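Local coordinates for protein glycerate kinase, putative (Thermotoga maritima, PDB 2B8N) that phosphorylates D-glycerate to 2-phosphoglycerate with ATP and magnesium, a step in the degradation of serine through 3-hydroxypyruvate, at residues 51-65 with 123-137. Numbering follows the deposited sequence.
Sequences RVILVAVGKAAWRMA and LNENDTVLFLLSGGG
Strands 52-57 and 128-133 are the two central neighbours of a six-stranded parallel sheet, paired in register from Val52 with Thr128 to Val57 with Leu133. Backbone hydrogen bonds join them throughout, from Thr128 N to Arg51 O (3.2 Å) at one end to Ser134 N to Val57 O at the other. Ahead of the strands, Arg51 NH1 forms a salt bridge with Asp127 OD1 (2.6 Å) at the guanidinium edge, though the hydrogen bond is bent and weak (128°). The amide ND2 of Asn126 lies over one guanidinium face, 3.6 Å from NE. Replacing Arg51 with an alanine would probably leave the Asp127 carboxylate without this charged mate and Asn126 ND2 without the face it lies over. Strand 52-57, helix 61-72 and the neighbouring parallel strand 76-84 form a beta-alpha-beta unit; the helix packs on the face bearing Leu54, Ala56, Leu130 and Leu132. With CG anti to its carbonyl carbon (chi1 -57°), Leu132 reaches the helix, where CD1 meets Ala65 CA and CB touches the CE methyl of selenomethionine Met64 (3.9 Å). CD1 also meets Leu54 CG (3.8 Å). On the other face, Val55 CG1 touches Phe131 CD1 (4.0 Å), and the Phe131 ring also meets Phe185. Near Gly58, Ser134 OG accepts a hydrogen bond from N of Ala60 (3.1 Å), the helix N-cap residue. The backbone angles of Gly58 call for glycine. Lys59 N, inside the type I turn from Gly58 to Ala61, bonds to Gly135 O.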
loop_
_atom_site.group_PDB
_atom_site.type_symbol
_atom_site.label_atom_id
_atom_site.label_comp_id
_atom_site.label_asym_id
_atom_site.label_seq_id
_atom_site.Cartn_x
_atom_site.Cartn_y
_atom_site.Cartn_z
ATOM N N ARG A 51 12.227 -14.115 22.936
ATOM C CA ARG A 51 10.997 -14.807 23.360
ATOM C C ARG A 51 9.817 -14.452 22.449
ATOM O O ARG A 51 8.764 -14.044 22.941
ATOM C CB ARG A 51 10.632 -14.402 24.792
ATOM C CG ARG A 51 11.648 -14.717 25.837
ATOM C CD ARG A 51 11.117 -14.339 27.198
ATOM N NE ARG A 51 11.252 -15.470 28.103
ATOM C CZ ARG A 51 10.261 -16.245 28.549
ATOM N NH1 ARG A 51 9.004 -16.031 28.202
ATOM N NH2 ARG A 51 10.550 -17.254 29.361
ATOM N N VAL A 52 10.017 -14.617 21.139
ATOM C CA VAL A 52 9.149 -14.048 20.108
ATOM C C VAL A 52 8.103 -15.070 19.623
ATOM O O VAL A 52 8.424 -16.234 19.360
ATOM C CB VAL A 52 10.017 -13.477 18.884
ATOM C CG1 VAL A 52 9.156 -12.919 17.780
ATOM C CG2 VAL A 52 11.029 -12.407 19.348
ATOM N N ILE A 53 6.847 -14.629 19.578
ATOM C CA ILE A 53 5.799 -15.286 18.824
ATOM C C ILE A 53 5.578 -14.394 17.611
ATOM O O ILE A 53 5.243 -13.235 17.743
ATOM C CB ILE A 53 4.491 -15.449 19.639
ATOM C CG1 ILE A 53 4.669 -16.510 20.745
ATOM C CG2 ILE A 53 3.326 -15.863 18.720
ATOM C CD1 ILE A 53 5.601 -16.126 21.859
ATOM N N LEU A 54 5.780 -14.952 16.429
ATOM C CA LEU A 54 5.717 -14.192 15.182
ATOM C C LEU A 54 4.332 -14.394 14.566
ATOM O O LEU A 54 3.885 -15.545 14.375
ATOM C CB LEU A 54 6.840 -14.642 14.232
ATOM C CG LEU A 54 6.928 -14.136 12.783
ATOM C CD1 LEU A 54 8.353 -14.376 12.217
ATOM C CD2 LEU A 54 5.855 -14.777 11.872
ATOM N N VAL A 55 3.657 -13.267 14.310
ATOM C CA VAL A 55 2.380 -13.232 13.617
ATOM C C VAL A 55 2.504 -12.292 12.405
ATOM O O VAL A 55 2.745 -11.073 12.554
ATOM C CB VAL A 55 1.249 -12.758 14.547
ATOM C CG1 VAL A 55 -0.080 -12.655 13.778
ATOM C CG2 VAL A 55 1.091 -13.715 15.735
ATOM N N ALA A 56 2.339 -12.864 11.208
ATOM C CA ALA A 56 2.525 -12.110 9.966
ATOM C C ALA A 56 1.249 -12.216 9.190
ATOM O O ALA A 56 0.804 -13.332 8.897
ATOM C CB ALA A 56 3.702 -12.635 9.154
ATOM N N VAL A 57 0.667 -11.047 8.883
ATOM C CA VAL A 57 -0.613 -10.933 8.181
ATOM C C VAL A 57 -0.468 -9.901 7.080
ATOM O O VAL A 57 0.006 -8.803 7.320
ATOM C CB VAL A 57 -1.749 -10.507 9.138
ATOM C CG1 VAL A 57 -2.998 -10.106 8.370
ATOM C CG2 VAL A 57 -2.082 -11.619 10.053
ATOM N N GLY A 58 -0.885 -10.259 5.881
ATOM C CA GLY A 58 -0.852 -9.327 4.760
ATOM C C GLY A 58 -0.490 -10.026 3.467
ATOM O O GLY A 58 -0.195 -11.236 3.465
ATOM N N LYS A 59 -0.521 -9.265 2.368
ATOM C CA LYS A 59 -0.151 -9.800 1.060
ATOM C C LYS A 59 1.345 -10.109 0.989
ATOM O O LYS A 59 1.749 -10.909 0.179
ATOM C CB LYS A 59 -0.520 -8.830 -0.066
ATOM C CG LYS A 59 -2.010 -8.491 -0.194
ATOM C CD LYS A 59 -2.236 -7.726 -1.471
ATOM C CE LYS A 59 -3.085 -6.499 -1.304
ATOM N NZ LYS A 59 -3.345 -5.896 -2.658
ATOM N N ALA A 60 2.150 -9.452 1.815
ATOM C CA ALA A 60 3.591 -9.697 1.901
ATOM C C ALA A 60 3.981 -10.528 3.139
ATOM O O ALA A 60 5.158 -10.515 3.565
ATOM C CB ALA A 60 4.325 -8.373 1.938
ATOM N N ALA A 61 3.013 -11.246 3.705
ATOM C CA ALA A 61 3.238 -11.888 5.000
ATOM C C ALA A 61 4.326 -12.931 4.902
ATOM O O ALA A 61 5.179 -12.995 5.774
ATOM C CB ALA A 61 1.958 -12.490 5.565
ATOM N N TRP A 62 4.300 -13.728 3.835
ATOM C CA TRP A 62 5.198 -14.856 3.722
ATOM C C TRP A 62 6.662 -14.405 3.624
ATOM O O TRP A 62 7.529 -14.986 4.283
ATOM C CB TRP A 62 4.799 -15.761 2.562
ATOM C CG TRP A 62 5.454 -17.091 2.635
ATOM C CD1 TRP A 62 4.945 -18.237 3.196
ATOM C CD2 TRP A 62 6.761 -17.429 2.155
ATOM N NE1 TRP A 62 5.859 -19.268 3.081
ATOM C CE2 TRP A 62 6.982 -18.792 2.456
ATOM C CE3 TRP A 62 7.769 -16.711 1.501
ATOM C CZ2 TRP A 62 8.161 -19.443 2.115
ATOM C CZ3 TRP A 62 8.953 -17.356 1.183
ATOM C CH2 TRP A 62 9.139 -18.703 1.481
ATOM N N ARG A 63 6.957 -13.376 2.833
ATOM C CA ARG A 63 8.364 -12.975 2.692
ATOM C C ARG A 63 8.882 -12.210 3.919
ATOM O O ARG A 63 10.051 -12.339 4.306
ATOM C CB ARG A 63 8.615 -12.204 1.397
ATOM C CG ARG A 63 8.234 -13.014 0.160
ATOM C CD ARG A 63 9.378 -13.271 -0.823
ATOM N NE ARG A 63 9.867 -14.664 -0.785
ATOM C CZ ARG A 63 10.563 -15.272 -1.758
ATOM N NH1 ARG A 63 10.888 -14.638 -2.869
ATOM N NH2 ARG A 63 10.944 -16.538 -1.619
HETATM N N MSE A 64 8.004 -11.438 4.549
HETATM C CA MSE A 64 8.354 -10.755 5.791
HETATM C C MSE A 64 8.641 -11.779 6.905
HETATM O O MSE A 64 9.585 -11.596 7.680
HETATM C CB MSE A 64 7.242 -9.814 6.219
HETATM C CG MSE A 64 7.012 -8.644 5.296
HETATM SE SE MSE A 64 5.652 -7.416 6.020
HETATM C CE MSE A 64 6.560 -6.665 7.600
ATOM N N ALA A 65 7.842 -12.849 6.982
ATOM C CA ALA A 65 8.072 -13.888 7.985
ATOM C C ALA A 65 9.415 -14.578 7.728
ATOM O O ALA A 65 10.240 -14.676 8.619
ATOM C CB ALA A 65 6.949 -14.913 7.982
ATOM N N LEU A 123 -0.039 -15.200 27.445
ATOM C CA LEU A 123 1.386 -14.890 27.367
ATOM C C LEU A 123 1.702 -14.035 28.577
ATOM O O LEU A 123 0.823 -13.387 29.119
ATOM C CB LEU A 123 1.721 -14.095 26.115
ATOM C CG LEU A 123 1.609 -14.771 24.754
ATOM C CD1 LEU A 123 2.128 -13.791 23.719
ATOM C CD2 LEU A 123 2.387 -16.068 24.706
ATOM N N ASN A 124 2.953 -14.038 29.006
ATOM C CA ASN A 124 3.369 -13.237 30.154
ATOM C C ASN A 124 4.141 -11.965 29.716
ATOM O O ASN A 124 4.473 -11.791 28.538
ATOM C CB ASN A 124 4.167 -14.098 31.149
ATOM C CG ASN A 124 5.276 -14.884 30.480
ATOM O OD1 ASN A 124 6.251 -14.312 30.000
ATOM N ND2 ASN A 124 5.123 -16.202 30.430
ATOM N N GLU A 125 4.393 -11.090 30.688
ATOM C CA GLU A 125 5.060 -9.785 30.489
ATOM C C GLU A 125 6.426 -9.888 29.810
ATOM O O GLU A 125 6.920 -8.906 29.255
ATOM C CB GLU A 125 5.291 -9.057 31.844
ATOM C CG GLU A 125 4.297 -9.337 33.022
ATOM C CD GLU A 125 4.371 -10.770 33.615
ATOM O OE1 GLU A 125 5.313 -11.100 34.396
ATOM O OE2 GLU A 125 3.450 -11.563 33.292
ATOM N N ASN A 126 7.025 -11.072 29.882
ATOM C CA ASN A 126 8.366 -11.324 29.372
ATOM C C ASN A 126 8.350 -11.698 27.882
ATOM O O ASN A 126 9.401 -11.742 27.244
ATOM C CB ASN A 126 9.011 -12.438 30.218
ATOM C CG ASN A 126 10.442 -12.151 30.585
ATOM O OD1 ASN A 126 10.846 -10.992 30.630
ATOM N ND2 ASN A 126 11.226 -13.213 30.873
ATOM N N ASP A 127 7.158 -11.922 27.322
ATOM C CA ASP A 127 7.032 -12.358 25.941
ATOM C C ASP A 127 6.814 -11.201 25.020
ATOM O O ASP A 127 6.428 -10.128 25.468
ATOM C CB ASP A 127 5.890 -13.344 25.836
ATOM C CG ASP A 127 6.190 -14.621 26.567
ATOM O OD1 ASP A 127 7.308 -15.146 26.382
ATOM O OD2 ASP A 127 5.325 -15.100 27.319
ATOM N N THR A 128 7.099 -11.407 23.738
ATOM C CA THR A 128 6.927 -10.374 22.724
ATOM C C THR A 128 6.286 -10.976 21.458
ATOM O O THR A 128 6.723 -12.027 20.967
ATOM C CB THR A 128 8.301 -9.713 22.387
ATOM O OG1 THR A 128 8.803 -9.020 23.541
ATOM C CG2 THR A 128 8.200 -8.721 21.232
ATOM N N VAL A 129 5.223 -10.324 20.965
ATOM C CA VAL A 129 4.642 -10.663 19.674
ATOM C C VAL A 129 5.273 -9.754 18.612
ATOM O O VAL A 129 5.283 -8.507 18.747
ATOM C CB VAL A 129 3.103 -10.576 19.664
ATOM C CG1 VAL A 129 2.592 -10.781 18.280
ATOM C CG2 VAL A 129 2.514 -11.649 20.587
ATOM N N LEU A 130 5.853 -10.397 17.597
ATOM C CA LEU A 130 6.421 -9.709 16.454
ATOM C C LEU A 130 5.356 -9.670 15.361
ATOM O O LEU A 130 5.121 -10.673 14.680
ATOM C CB LEU A 130 7.692 -10.444 15.991
ATOM C CG LEU A 130 8.255 -9.966 14.647
ATOM C CD1 LEU A 130 8.535 -8.441 14.689
ATOM C CD2 LEU A 130 9.500 -10.788 14.217
ATOM N N PHE A 131 4.701 -8.516 15.227
ATOM C CA PHE A 131 3.544 -8.372 14.352
ATOM C C PHE A 131 3.963 -7.802 13.011
ATOM O O PHE A 131 4.213 -6.612 12.889
ATOM C CB PHE A 131 2.504 -7.498 15.045
ATOM C CG PHE A 131 1.144 -7.507 14.385
ATOM C CD1 PHE A 131 0.608 -8.669 13.842
ATOM C CD2 PHE A 131 0.390 -6.347 14.338
ATOM C CE1 PHE A 131 -0.653 -8.665 13.241
ATOM C CE2 PHE A 131 -0.871 -6.335 13.747
ATOM C CZ PHE A 131 -1.390 -7.494 13.194
ATOM N N LEU A 132 4.055 -8.672 12.009
ATOM C CA LEU A 132 4.530 -8.296 10.657
ATOM C C LEU A 132 3.328 -8.020 9.765
ATOM O O LEU A 132 2.580 -8.957 9.384
ATOM C CB LEU A 132 5.395 -9.421 10.059
ATOM C CG LEU A 132 6.614 -9.836 10.884
ATOM C CD1 LEU A 132 7.205 -11.144 10.384
ATOM C CD2 LEU A 132 7.659 -8.751 10.896
ATOM N N LEU A 133 3.118 -6.745 9.452
ATOM C CA LEU A 133 1.871 -6.336 8.814
ATOM C C LEU A 133 2.084 -5.679 7.455
ATOM O O LEU A 133 2.946 -4.813 7.301
ATOM C CB LEU A 133 1.105 -5.407 9.759
ATOM C CG LEU A 133 -0.334 -4.997 9.437
ATOM C CD1 LEU A 133 -1.298 -6.172 9.303
ATOM C CD2 LEU A 133 -0.812 -4.035 10.514
ATOM N N SER A 134 1.283 -6.116 6.481
ATOM C CA SER A 134 1.198 -5.502 5.143
ATOM C C SER A 134 -0.264 -5.403 4.701
ATOM O O SER A 134 -1.156 -5.754 5.466
ATOM C CB SER A 134 2.033 -6.307 4.122
ATOM O OG SER A 134 1.906 -7.704 4.315
ATOM N N GLY A 135 -0.501 -4.941 3.469
ATOM C CA GLY A 135 -1.865 -4.754 2.902
ATOM C C GLY A 135 -2.810 -5.948 2.965
ATOM O O GLY A 135 -2.380 -7.103 2.961
ATOM N N GLY A 136 -4.103 -5.659 3.036
ATOM C CA GLY A 136 -5.151 -6.675 3.007
ATOM C C GLY A 136 -5.572 -7.172 4.384
ATOM O O GLY A 136 -6.417 -8.059 4.469
ATOM N N GLY A 137 -4.982 -6.623 5.451
ATOM C CA GLY A 137 -5.273 -7.036 6.823
ATOM C C GLY A 137 -6.693 -6.820 7.348
ATOM O O GLY A 137 -7.109 -7.485 8.277
#